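Local coordinates for protein threonine phosphate decarboxylase-like enzyme (Sulfurospirillum multivorans, PDB 6OUX) that decarboxylates L-serine O-phosphate to ethanolamine O-phosphate with the help of pyridoxal phosphate, supplying a building block for norcobamide biosynthesis, at residues I205-S210 and P234-V239; E57-Y62 and E280-L285; G25-S30 and K44-Y49; E311-I316 and M383-I388. All blocks are in the same frame, centred on the assembly; numbering follows the deposited sequence.

Contact 1 of 4, residues I205-S210 and P234-V239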
loop_
_atom_site.group_PDB
_atom_site.type_symbol
_atom_site.label_atom_id
_atom_site.label_comp_id
_atom_site.label_asym_id
_atom_site.label_seq_id
_atom_site.Cartn_x
_atom_site.Cartn_y
_atom_site.Cartn_z
ATOM N N ILE A 205 -11.632 5.684 -21.504
ATOM C CA ILE A 205 -11.271 4.400 -22.019
ATOM C C ILE A 205 -10.004 4.004 -21.261
ATOM O O ILE A 205 -8.921 4.585 -21.506
ATOM C CB ILE A 205 -11.015 4.414 -23.555
ATOM C CG1 ILE A 205 -12.310 4.838 -24.284
ATOM C CG2 ILE A 205 -10.500 3.034 -23.947
ATOM C CD1 ILE A 205 -12.183 4.907 -25.772
ATOM N N ILE A 206 -10.190 3.074 -20.327
ATOM C CA ILE A 206 -9.165 2.596 -19.429
ATOM C C ILE A 206 -8.537 1.396 -20.043
ATOM O O ILE A 206 -9.240 0.442 -20.408
ATOM C CB ILE A 206 -9.734 2.165 -18.068
ATOM C CG1 ILE A 206 -10.260 3.404 -17.329
ATOM C CG2 ILE A 206 -8.658 1.443 -17.276
ATOM C CD1 ILE A 206 -11.249 3.071 -16.249
ATOM N N ILE A 207 -7.224 1.447 -20.226
ATOM C CA ILE A 207 -6.515 0.332 -20.859
ATOM C C ILE A 207 -5.472 -0.154 -19.886
ATOM O O ILE A 207 -4.479 0.561 -19.602
ATOM C CB ILE A 207 -5.813 0.754 -22.182
ATOM C CG1 ILE A 207 -6.805 1.406 -23.144
ATOM C CG2 ILE A 207 -5.165 -0.461 -22.796
ATOM C CD1 ILE A 207 -6.250 1.995 -24.438
ATOM N N ASP A 208 -5.664 -1.375 -19.412
ATOM C CA ASP A 208 -4.700 -2.088 -18.565
ATOM C C ASP A 208 -3.685 -2.841 -19.444
ATOM O O ASP A 208 -3.994 -3.915 -20.031
ATOM C CB ASP A 208 -5.405 -3.005 -17.574
ATOM C CG ASP A 208 -4.446 -3.732 -16.652
ATOM O OD1 ASP A 208 -3.207 -3.583 -16.712
ATOM O OD2 ASP A 208 -4.982 -4.502 -15.837
ATOM N N GLU A 209 -2.497 -2.263 -19.566
ATOM C CA GLU A 209 -1.452 -2.910 -20.351
ATOM C C GLU A 209 -0.423 -3.624 -19.493
ATOM O O GLU A 209 0.771 -3.672 -19.862
ATOM C CB GLU A 209 -0.747 -1.861 -21.242
ATOM C CG GLU A 209 -0.050 -0.760 -20.449
ATOM C CD GLU A 209 0.965 -0.000 -21.267
ATOM O OE1 GLU A 209 0.996 -0.203 -22.540
ATOM O OE2 GLU A 209 1.684 0.838 -20.648
ATOM N N SER A 210 -0.855 -4.156 -18.389
ATOM C CA SER A 210 0.064 -4.773 -17.401
ATOM C C SER A 210 0.928 -5.904 -17.990
ATOM O O SER A 210 2.035 -6.203 -17.487
ATOM C CB SER A 210 -0.713 -5.280 -16.160
ATOM O OG SER A 210 -1.177 -4.217 -15.321
ATOM N N PRO A 234 -7.420 11.878 -26.178
ATOM C CA PRO A 234 -7.640 12.542 -24.879
ATOM C C PRO A 234 -8.580 11.836 -23.893
ATOM O O PRO A 234 -8.623 12.221 -22.737
ATOM C CB PRO A 234 -8.242 13.910 -25.277
ATOM C CG PRO A 234 -8.825 13.678 -26.604
ATOM C CD PRO A 234 -7.927 12.683 -27.284
ATOM N N ASN A 235 -9.276 10.790 -24.332
ATOM C CA ASN A 235 -10.114 10.012 -23.437
ATOM C C ASN A 235 -9.434 8.739 -22.880
ATOM O O ASN A 235 -10.084 7.981 -22.179
ATOM C CB ASN A 235 -11.447 9.622 -24.075
ATOM C CG ASN A 235 -11.290 8.723 -25.245
ATOM O OD1 ASN A 235 -10.184 8.588 -25.807
ATOM N ND2 ASN A 235 -12.405 8.220 -25.736
ATOM N N VAL A 236 -8.179 8.497 -23.234
ATOM C CA VAL A 236 -7.475 7.323 -22.767
ATOM C C VAL A 236 -6.841 7.495 -21.381
ATOM O O VAL A 236 -6.122 8.476 -21.109
ATOM C CB VAL A 236 -6.480 6.848 -23.821
ATOM C CG1 VAL A 236 -5.479 5.803 -23.287
ATOM C CG2 VAL A 236 -7.265 6.261 -24.989
ATOM N N ILE A 237 -7.008 6.440 -20.595
ATOM C CA ILE A 237 -6.283 6.219 -19.356
ATOM C C ILE A 237 -5.520 4.910 -19.466
ATOM O O ILE A 237 -6.117 3.864 -19.798
ATOM C CB ILE A 237 -7.217 6.172 -18.167
ATOM C CG1 ILE A 237 -7.837 7.543 -17.942
ATOM C CG2 ILE A 237 -6.489 5.767 -16.895
ATOM C CD1 ILE A 237 -9.095 7.555 -17.117
ATOM N N ILE A 238 -4.207 4.997 -19.286
ATOM C CA ILE A 238 -3.368 3.805 -19.304
ATOM C C ILE A 238 -3.100 3.372 -17.887
ATOM O O ILE A 238 -2.735 4.182 -17.018
ATOM C CB ILE A 238 -2.012 4.064 -20.023
ATOM C CG1 ILE A 238 -2.229 4.540 -21.458
ATOM C CG2 ILE A 238 -1.118 2.825 -19.989
ATOM C CD1 ILE A 238 -2.963 3.554 -22.367
ATOM N N VAL A 239 -3.255 2.077 -17.621
ATOM C CA VAL A 239 -2.888 1.566 -16.317
ATOM C C VAL A 239 -1.929 0.389 -16.491
ATOM O O VAL A 239 -2.120 -0.420 -17.399
ATOM C CB VAL A 239 -4.156 1.058 -15.549
ATOM C CG1 VAL A 239 -3.750 0.561 -14.207
ATOM C CG2 VAL A 239 -5.184 2.129 -15.352
#

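Contact 2 of 4, residues E57-Y62 and E280-L285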
loop_
_atom_site.group_PDB
_atom_site.type_symbol
_atom_site.label_atom_id
_atom_site.label_comp_id
_atom_site.label_asym_id
_atom_site.label_seq_id
_atom_site.Cartn_x
_atom_site.Cartn_y
_atom_site.Cartn_z
ATOM N N GLU A 57 15.069 -12.256 -10.676
ATOM C CA GLU A 57 16.464 -12.592 -10.308
ATOM C C GLU A 57 17.340 -11.382 -10.524
ATOM O O GLU A 57 18.126 -11.068 -9.656
ATOM C CB GLU A 57 17.058 -13.790 -11.111
ATOM C CG GLU A 57 16.289 -15.094 -10.969
ATOM C CD GLU A 57 17.042 -16.372 -11.327
ATOM O OE1 GLU A 57 18.174 -16.316 -11.880
ATOM O OE2 GLU A 57 16.470 -17.462 -11.070
ATOM N N LEU A 58 17.144 -10.649 -11.632
ATOM C CA LEU A 58 17.870 -9.400 -11.882
ATOM C C LEU A 58 17.677 -8.365 -10.793
ATOM O O LEU A 58 18.641 -7.834 -10.265
ATOM C CB LEU A 58 17.505 -8.789 -13.221
ATOM C CG LEU A 58 18.261 -7.521 -13.684
ATOM C CD1 LEU A 58 19.679 -7.925 -13.987
ATOM C CD2 LEU A 58 17.580 -6.937 -14.927
ATOM N N VAL A 59 16.412 -8.081 -10.464
ATOM C CA VAL A 59 16.094 -7.137 -9.395
ATOM C C VAL A 59 16.647 -7.576 -8.055
ATOM O O VAL A 59 17.199 -6.752 -7.348
ATOM C CB VAL A 59 14.582 -6.867 -9.313
ATOM C CG1 VAL A 59 14.272 -5.849 -8.204
ATOM C CG2 VAL A 59 14.100 -6.249 -10.612
ATOM N N LEU A 60 16.504 -8.851 -7.673
ATOM C CA LEU A 60 17.070 -9.347 -6.392
ATOM C C LEU A 60 18.590 -9.167 -6.335
ATOM O O LEU A 60 19.173 -8.867 -5.273
ATOM C CB LEU A 60 16.722 -10.798 -6.142
ATOM C CG LEU A 60 15.229 -11.029 -5.807
ATOM C CD1 LEU A 60 14.918 -12.503 -5.944
ATOM C CD2 LEU A 60 14.946 -10.474 -4.394
ATOM N N ASP A 61 19.235 -9.296 -7.486
ATOM C CA ASP A 61 20.675 -9.181 -7.574
ATOM C C ASP A 61 21.082 -7.749 -7.343
ATOM O O ASP A 61 22.043 -7.540 -6.645
ATOM C CB ASP A 61 21.182 -9.683 -8.931
ATOM C CG ASP A 61 22.659 -9.632 -9.040
ATOM O OD1 ASP A 61 23.347 -10.363 -8.294
ATOM O OD2 ASP A 61 23.104 -8.837 -9.830
ATOM N N TYR A 62 20.363 -6.762 -7.901
ATOM C CA TYR A 62 20.594 -5.383 -7.586
ATOM C C TYR A 62 20.356 -5.055 -6.101
ATOM O O TYR A 62 21.131 -4.295 -5.477
ATOM C CB TYR A 62 19.766 -4.438 -8.462
ATOM C CG TYR A 62 20.334 -4.123 -9.813
ATOM C CD1 TYR A 62 20.059 -4.892 -10.939
ATOM C CD2 TYR A 62 21.106 -3.021 -9.983
ATOM C CE1 TYR A 62 20.556 -4.564 -12.171
ATOM C CE2 TYR A 62 21.606 -2.679 -11.207
ATOM C CZ TYR A 62 21.339 -3.458 -12.282
ATOM O OH TYR A 62 21.852 -3.056 -13.440
ATOM N N GLU A 280 10.002 2.379 -3.304
ATOM C CA GLU A 280 10.715 3.507 -3.862
ATOM C C GLU A 280 12.038 3.144 -4.484
ATOM O O GLU A 280 12.306 3.619 -5.567
ATOM C CB GLU A 280 10.955 4.588 -2.829
ATOM C CG GLU A 280 11.652 5.774 -3.417
ATOM C CD GLU A 280 11.780 6.929 -2.438
ATOM O OE1 GLU A 280 11.263 6.868 -1.292
ATOM O OE2 GLU A 280 12.447 7.887 -2.830
ATOM N N TYR A 281 12.871 2.361 -3.784
ATOM C CA TYR A 281 14.131 1.876 -4.319
ATOM C C TYR A 281 13.852 1.233 -5.702
ATOM O O TYR A 281 14.540 1.499 -6.686
ATOM C CB TYR A 281 14.766 0.816 -3.407
ATOM C CG TYR A 281 15.919 0.127 -4.084
ATOM C CD1 TYR A 281 17.189 0.744 -4.134
ATOM C CD2 TYR A 281 15.753 -1.068 -4.771
ATOM C CE1 TYR A 281 18.269 0.150 -4.804
ATOM C CE2 TYR A 281 16.833 -1.643 -5.475
ATOM C CZ TYR A 281 18.075 -1.030 -5.492
ATOM O OH TYR A 281 19.152 -1.600 -6.161
ATOM N N CYS A 282 12.842 0.390 -5.752
ATOM C CA CYS A 282 12.571 -0.379 -6.973
ATOM C C CYS A 282 12.095 0.533 -8.081
ATOM O O CYS A 282 12.494 0.392 -9.232
ATOM C CB CYS A 282 11.516 -1.454 -6.715
ATOM S SG CYS A 282 12.129 -2.901 -5.826
ATOM N N LEU A 283 11.271 1.486 -7.713
ATOM C CA LEU A 283 10.766 2.438 -8.684
ATOM C C LEU A 283 11.911 3.221 -9.353
ATOM O O LEU A 283 11.921 3.398 -10.613
ATOM C CB LEU A 283 9.795 3.417 -8.046
ATOM C CG LEU A 283 8.934 4.102 -9.084
ATOM C CD1 LEU A 283 7.749 3.187 -9.347
ATOM C CD2 LEU A 283 8.467 5.483 -8.628
ATOM N N ARG A 284 12.854 3.669 -8.519
ATOM C CA ARG A 284 13.996 4.440 -9.009
ATOM C C ARG A 284 14.975 3.564 -9.769
ATOM O O ARG A 284 15.625 4.035 -10.707
ATOM C CB ARG A 284 14.720 5.124 -7.897
ATOM C CG ARG A 284 13.923 6.212 -7.208
ATOM C CD ARG A 284 14.758 6.820 -6.067
ATOM N NE ARG A 284 13.980 7.849 -5.425
ATOM C CZ ARG A 284 13.875 9.106 -5.852
ATOM N NH1 ARG A 284 14.581 9.557 -6.896
ATOM N NH2 ARG A 284 13.076 9.926 -5.195
ATOM N N LEU A 285 15.058 2.302 -9.402
ATOM C CA LEU A 285 15.815 1.361 -10.174
ATOM C C LEU A 285 15.251 1.215 -11.581
ATOM O O LEU A 285 15.962 1.332 -12.579
ATOM C CB LEU A 285 15.814 0.014 -9.447
ATOM C CG LEU A 285 16.687 -1.048 -10.084
ATOM C CD1 LEU A 285 18.172 -0.688 -9.939
ATOM C CD2 LEU A 285 16.333 -2.336 -9.398
#

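Contact 3 of 4, residues G25-S30 and K44-Y49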
loop_
_atom_site.group_PDB
_atom_site.type_symbol
_atom_site.label_atom_id
_atom_site.label_comp_id
_atom_site.label_asym_id
_atom_site.label_seq_id
_atom_site.Cartn_x
_atom_site.Cartn_y
_atom_site.Cartn_z
ATOM N N GLY A 25 -8.150 -14.144 -6.412
ATOM C CA GLY A 25 -6.773 -13.881 -6.800
ATOM C C GLY A 25 -6.079 -15.134 -7.349
ATOM O O GLY A 25 -6.685 -16.189 -7.542
ATOM N N SER A 26 -4.769 -15.009 -7.469
ATOM C CA SER A 26 -3.921 -15.963 -8.162
ATOM C C SER A 26 -3.833 -17.334 -7.475
ATOM O O SER A 26 -3.775 -18.360 -8.159
ATOM C CB SER A 26 -2.502 -15.343 -8.291
ATOM O OG SER A 26 -2.494 -14.393 -9.344
ATOM N N HIS A 27 -3.774 -17.356 -6.148
ATOM C CA HIS A 27 -3.793 -18.646 -5.404
ATOM C C HIS A 27 -5.150 -18.904 -4.754
ATOM O O HIS A 27 -5.421 -18.395 -3.656
ATOM C CB HIS A 27 -2.756 -18.674 -4.296
ATOM C CG HIS A 27 -1.367 -18.439 -4.769
ATOM N ND1 HIS A 27 -0.822 -17.182 -4.859
ATOM C CD2 HIS A 27 -0.395 -19.301 -5.153
ATOM C CE1 HIS A 27 0.431 -17.280 -5.272
ATOM N NE2 HIS A 27 0.711 -18.553 -5.466
ATOM N N SER A 28 -5.962 -19.706 -5.418
ATOM C CA SER A 28 -7.220 -20.179 -4.858
ATOM C C SER A 28 -7.288 -21.704 -4.936
ATOM O O SER A 28 -7.372 -22.299 -6.039
ATOM C CB SER A 28 -8.399 -19.592 -5.614
ATOM O OG SER A 28 -9.640 -19.865 -4.934
ATOM N N PRO A 29 -7.210 -22.360 -3.794
ATOM C CA PRO A 29 -7.035 -21.791 -2.432
ATOM C C PRO A 29 -5.665 -21.144 -2.148
ATOM O O PRO A 29 -4.686 -21.343 -2.915
ATOM C CB PRO A 29 -7.260 -22.987 -1.525
ATOM C CG PRO A 29 -6.958 -24.199 -2.389
ATOM C CD PRO A 29 -7.397 -23.818 -3.773
ATOM N N SER A 30 -5.593 -20.411 -1.040
ATOM C CA SER A 30 -4.404 -19.666 -0.696
ATOM C C SER A 30 -3.333 -20.624 -0.346
ATOM O O SER A 30 -3.626 -21.699 0.133
ATOM C CB SER A 30 -4.649 -18.748 0.515
ATOM O OG SER A 30 -4.439 -19.443 1.742
ATOM N N LYS A 44 6.895 -27.358 -5.243
ATOM C CA LYS A 44 8.212 -27.116 -5.882
ATOM C C LYS A 44 8.196 -26.038 -6.985
ATOM O O LYS A 44 9.201 -25.338 -7.188
ATOM C CB LYS A 44 8.754 -28.431 -6.485
ATOM C CG LYS A 44 9.105 -29.512 -5.462
ATOM C CD LYS A 44 9.152 -30.899 -6.123
ATOM C CE LYS A 44 10.337 -31.730 -5.684
ATOM N NZ LYS A 44 10.193 -33.117 -6.220
ATOM N N ILE A 45 7.085 -25.970 -7.745
ATOM C CA ILE A 45 6.924 -24.974 -8.804
ATOM C C ILE A 45 5.580 -24.313 -8.583
ATOM O O ILE A 45 4.538 -24.987 -8.675
ATOM C CB ILE A 45 6.982 -25.615 -10.216
ATOM C CG1 ILE A 45 8.345 -26.254 -10.446
ATOM C CG2 ILE A 45 6.693 -24.560 -11.291
ATOM C CD1 ILE A 45 8.367 -27.119 -11.688
ATOM N N ASP A 46 5.590 -23.008 -8.331
ATOM C CA ASP A 46 4.339 -22.281 -8.238
ATOM C C ASP A 46 4.144 -21.632 -9.582
ATOM O O ASP A 46 4.816 -20.640 -9.920
ATOM C CB ASP A 46 4.387 -21.239 -7.098
ATOM C CG ASP A 46 3.106 -20.409 -6.983
ATOM O OD1 ASP A 46 2.130 -20.498 -7.814
ATOM O OD2 ASP A 46 3.070 -19.649 -5.982
ATOM N N ALA A 47 3.227 -22.159 -10.371
ATOM C CA ALA A 47 2.885 -21.475 -11.642
ATOM C C ALA A 47 1.503 -20.780 -11.627
ATOM O O ALA A 47 0.859 -20.670 -12.654
ATOM C CB ALA A 47 3.013 -22.451 -12.804
ATOM N N CYS A 48 1.089 -20.261 -10.475
ATOM C CA CYS A 48 -0.133 -19.501 -10.357
ATOM C C CYS A 48 0.063 -18.014 -10.496
ATOM O O CYS A 48 -0.691 -17.349 -11.201
ATOM C CB CYS A 48 -0.769 -19.701 -8.982
ATOM S SG CYS A 48 -1.562 -21.274 -8.749
ATOM N N TYR A 49 1.040 -17.468 -9.784
ATOM C CA TYR A 49 1.276 -16.038 -9.862
ATOM C C TYR A 49 2.144 -15.640 -11.064
ATOM O O TYR A 49 3.005 -16.380 -11.548
ATOM C CB TYR A 49 1.866 -15.460 -8.559
ATOM C CG TYR A 49 3.287 -15.840 -8.404
ATOM C CD1 TYR A 49 3.625 -17.137 -8.019
ATOM C CD2 TYR A 49 4.312 -14.937 -8.678
ATOM C CE1 TYR A 49 4.942 -17.530 -7.900
ATOM C CE2 TYR A 49 5.642 -15.334 -8.584
ATOM C CZ TYR A 49 5.944 -16.639 -8.187
ATOM O OH TYR A 49 7.235 -17.092 -8.040
#

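Contact 4 of 4, residues E311-I316 and M383-I388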
loop_
_atom_site.group_PDB
_atom_site.type_symbol
_atom_site.label_atom_id
_atom_site.label_comp_id
_atom_site.label_asym_id
_atom_site.label_seq_id
_atom_site.Cartn_x
_atom_site.Cartn_y
_atom_site.Cartn_z
ATOM N N GLU A 311 5.025 -23.736 -27.593
ATOM C CA GLU A 311 5.272 -24.712 -28.614
ATOM C C GLU A 311 5.321 -26.114 -27.996
ATOM O O GLU A 311 4.741 -27.080 -28.562
ATOM C CB GLU A 311 6.607 -24.396 -29.324
ATOM C CG GLU A 311 6.853 -25.219 -30.560
ATOM C CD GLU A 311 8.189 -24.932 -31.207
ATOM O OE1 GLU A 311 9.247 -25.084 -30.538
ATOM O OE2 GLU A 311 8.171 -24.559 -32.396
ATOM N N ALA A 312 5.926 -26.238 -26.829
ATOM C CA ALA A 312 6.025 -27.521 -26.193
ATOM C C ALA A 312 4.635 -28.011 -25.753
ATOM O O ALA A 312 4.332 -29.191 -25.852
ATOM C CB ALA A 312 6.951 -27.465 -25.023
ATOM N N LEU A 313 3.814 -27.088 -25.262
ATOM C CA LEU A 313 2.472 -27.409 -24.830
ATOM C C LEU A 313 1.641 -27.867 -26.005
ATOM O O LEU A 313 0.830 -28.732 -25.825
ATOM C CB LEU A 313 1.808 -26.203 -24.149
ATOM C CG LEU A 313 2.378 -25.911 -22.765
ATOM C CD1 LEU A 313 1.920 -24.524 -22.318
ATOM C CD2 LEU A 313 1.978 -26.919 -21.698
ATOM N N LEU A 314 1.858 -27.267 -27.177
ATOM C CA LEU A 314 1.110 -27.612 -28.401
ATOM C C LEU A 314 1.359 -29.054 -28.798
ATOM O O LEU A 314 0.532 -29.677 -29.456
ATOM C CB LEU A 314 1.428 -26.647 -29.557
ATOM C CG LEU A 314 0.617 -25.327 -29.479
ATOM C CD1 LEU A 314 1.060 -24.307 -30.520
ATOM C CD2 LEU A 314 -0.870 -25.600 -29.632
ATOM N N GLY A 315 2.505 -29.563 -28.387
ATOM C CA GLY A 315 2.886 -30.938 -28.579
ATOM C C GLY A 315 2.073 -31.947 -27.799
ATOM O O GLY A 315 2.159 -33.107 -28.101
ATOM N N ILE A 316 1.301 -31.520 -26.787
ATOM C CA ILE A 316 0.506 -32.429 -25.986
ATOM C C ILE A 316 -0.815 -32.673 -26.735
ATOM O O ILE A 316 -1.617 -31.746 -27.032
ATOM C CB ILE A 316 0.217 -31.879 -24.592
ATOM C CG1 ILE A 316 1.520 -31.609 -23.836
ATOM C CG2 ILE A 316 -0.635 -32.843 -23.795
ATOM C CD1 ILE A 316 1.329 -30.959 -22.463
ATOM N N MET A 383 6.246 -32.054 -18.934
ATOM C CA MET A 383 6.428 -33.476 -18.619
ATOM C C MET A 383 5.299 -33.987 -17.749
ATOM O O MET A 383 4.666 -34.970 -18.108
ATOM C CB MET A 383 7.810 -33.748 -17.976
ATOM C CG MET A 383 8.902 -33.963 -19.030
ATOM S SD MET A 383 10.630 -34.195 -18.459
ATOM C CE MET A 383 11.230 -34.969 -19.963
ATOM N N ALA A 384 5.074 -33.306 -16.625
ATOM C CA ALA A 384 3.978 -33.621 -15.720
ATOM C C ALA A 384 2.626 -33.683 -16.383
ATOM O O ALA A 384 1.914 -34.710 -16.239
ATOM C CB ALA A 384 3.946 -32.668 -14.564
ATOM N N LEU A 385 2.276 -32.658 -17.146
ATOM C CA LEU A 385 1.020 -32.678 -17.932
ATOM C C LEU A 385 0.891 -33.841 -18.903
ATOM O O LEU A 385 -0.224 -34.410 -19.072
ATOM C CB LEU A 385 0.782 -31.366 -18.719
ATOM C CG LEU A 385 0.401 -30.182 -17.846
ATOM C CD1 LEU A 385 0.508 -28.901 -18.674
ATOM C CD2 LEU A 385 -0.950 -30.300 -17.187
ATOM N N LYS A 386 1.980 -34.181 -19.572
ATOM C CA LYS A 386 1.889 -35.219 -20.616
ATOM C C LYS A 386 1.542 -36.589 -19.969
ATOM O O LYS A 386 0.723 -37.335 -20.455
ATOM C CB LYS A 386 3.186 -35.340 -21.435
ATOM C CG LYS A 386 3.184 -34.512 -22.690
ATOM C CD LYS A 386 4.313 -34.938 -23.606
ATOM C CE LYS A 386 4.551 -33.955 -24.752
ATOM N NZ LYS A 386 6.012 -33.665 -24.745
ATOM N N SER A 387 2.182 -36.845 -18.855
ATOM C CA SER A 387 2.002 -38.027 -18.083
ATOM C C SER A 387 0.604 -38.117 -17.449
ATOM O O SER A 387 -0.045 -39.144 -17.570
ATOM C CB SER A 387 3.072 -38.084 -16.996
ATOM O OG SER A 387 2.595 -38.806 -15.871
ATOM N N ILE A 388 0.170 -37.046 -16.783
ATOM C CA ILE A 388 -1.168 -36.948 -16.213
ATOM C C ILE A 388 -2.263 -37.068 -17.250
ATOM O O ILE A 388 -3.301 -37.655 -16.958
ATOM C CB ILE A 388 -1.376 -35.624 -15.427
ATOM C CG1 ILE A 388 -0.479 -35.599 -14.187
ATOM C CG2 ILE A 388 -2.822 -35.481 -15.033
ATOM C CD1 ILE A 388 -0.319 -34.246 -13.522
HETATM O O HOH W 1 6.059 -31.264 -26.500
#

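Contact 1 of 4, residues I205-S210 and P234-V239
Ile205 to Asp208 pair in parallel with Val236 to Val239, two neighbouring strands of the seven-stranded mixed sheet in this class-II aminotransferase-like fold; helix 227-232 lies on the connection, making a beta-alpha-beta unit. Five backbone hydrogen bonds join them. Ile205 N gives to Asn235 O, and Ile205 O takes Ile237 N at 2.8 Å; Ile207 repeats the pattern, its N on Ile237 O (2.7 Å) and its O on Val239 N. Glu209 N closes the series on Val239 O. CA-H...O contacts fill the gaps, as from Ile206 CA to Ile237 O at 3.3 Å.

Apolar packing takes both faces. On one, Ile206 CG2 lies alongside Val239 CG2 at 4.0 Å. On the other, Ile238 turns its CD1 back to Ile207 CB (chi2 -61°), also 4.0 Å, while Ile207 and Val236 reach helix 189-198.

Polar side chains mark the ends. Asn235 lays its amide beside Ile205 CD1, and its ND2 is held by Val202 O. Glu209, bonded to Ser226, passes Ile238 CG2. Near the substrate-binding Asn181, Asp208 OD1 receives Ser210 OG, which also bonds to Ser241 N, on its syn lone pair, and closes an Asx turn by accepting Ser210 N at 2.9 Å.

Contact 2 of 4, residues E57-Y62 and E280-L285
Leu285 packs against Tyr62 where helix 53-68 meets helix 277-286, the short helical segments crossing at 112° with their axes 11.6 Å apart. The pair belongs to the aminotransferase-like (class I and II) fold and lies away from the substrate-binding residues. At that spacing the backbones stay well apart and side chains bridge the gap. The close part is apolar. Leu285 splits its two methyls: Leu285 CD1 comes obliquely to the ring, 3.7 Å from Tyr62 CD2, while Leu285 CD2 rests 4.1 Å from Tyr62 CB. The leucine has CG anti to its own N (chi1 -175°), which carries the branch across to helix 53-68. Phe291 of the following helix 289-314 packs edge-to-face on Tyr62 and also touches Leu285, so this corner is built from three helices.

Packing is looser at Val59, whose CG1 is 4.2 Å from Leu285 CD2 and 4.4 Å from Cys282 SG. The partly exposed side belongs to Tyr281: its OH approaches Tyr62 O to 3.4 Å but is hydrogen-bonded to Glu66, one turn on along helix 53-68. No hydrogen bond or salt bridge crosses between the two segments; shape and apolar burial join them here, and Tyr281 and Glu66 add a polar link between the helices just beyond.

Contact 3 of 4, residues G25-S30 and K44-Y49
The imidazole of His27 has Cys48 CB over one face, 4.2 Å from the ring centroid and 28° off the normal, a CH-pi contact. At its edge NE2 meets the Asp46 carboxylate, whose plane is turned 64° from the ring. Tyr49 approaches obliquely, with CB 4.0 Å from His27 CE1, and has Asp46 CB at the edge of its own ring. The His27-Asp46 bond is short and straight: NE2 gives to OD2 at 2.7 Å, lying near the ring plane and using the syn lone pair. Asp46 reaches it with CG anti to the backbone N (chi1 178°). Its other oxygen, OD1, accepts Cys48 N at 2.9 Å and closes an Asx turn. The same Cys48 CB sits 3.4 Å from Ser26 O.

These interactions tie the loop between helices 11-19 and 31-37 to the chain around strand 45-46, at the edge of the five-stranded sheet. Gly25 O accepts from Arg355 and Cys48 O from Arg369, both binding residues for O-phospho-L-serine. The Asx turn and the histidine bond thus lie next to the carbonyls that these arginines use. One carboxylate holds both imidazole and turn, and its negative charge would tend to favour a protonated His27.

Contact 4 of 4, residues E311-I316 and M383-I388
Ala312 reaches helix 375-388 through water: its carbonyl O receives a hydrogen bond from the water at 2.8 Å, and the same water accepts from Lys386 NZ at 3.0 Å. The lysine chain bends at its last torsion (chi4 130°), which brings the ammonium group to this bridge between the helix carbonyl and the lysine. Next along, Leu313 starts away from helix 375-388, but its branch returns: CD2 lies 3.9 Å from Leu385 CD1, the two side chains meeting at a slant. Behind this pair, Leu331 of strand 328-332 touches both leucines, and Val321 of strand 320-321 touches Leu313.

The contact thus joins the C-terminal end of the long helix 289-314 to the last helix of the chain, both packed on the five-stranded mixed sheet of this aminotransferase-like fold. Helix 339-350 meets helix 375-388 elsewhere, at Ala384 and Ile388.

Gly315 follows, its carbonyl O passing 4.2 Å from Lys386 CE on the exposed side. Its N makes only weak bonds back to Glu311 O and Ala312 O, and Ile316 N bonds to Leu313 O. Ile316 points toward helix 375-388 and touches two successive residues, Leu385 and Lys386. Its CD1 ends 3.8 Å from Leu385 CB, these side chains crossing at roughly a right angle. Its CG1, anti to the carbonyl carbon (chi1 -59°), presses on the aliphatic part of Lys386, 3.5 Å from CG and 3.9 Å from CE.

Overall arrangement
Contact 3 closes first along the chain; contact 2 then spans 57-285 and encloses contact 1, and contact 4 comes last. Contact 1 lies in the seven-stranded sheet. Contact 3 includes edge strand 45-46 of the five-stranded sheet, and the helices of contact 4 pack on that sheet, both across the chain's centre from contact 1; their centres are about 20 Å apart, and helix 375-388 also packs on Ile45 and Ala47. Contact 2, about 23 Å between centres from contact 3, follows it through strand 45-46 and helix 53-68, and leads to contact 4 through helices 277-286 and 289-314. No two contacts touch. Contacts 1 and 3 approach the substrate-binding residues from the two sheets.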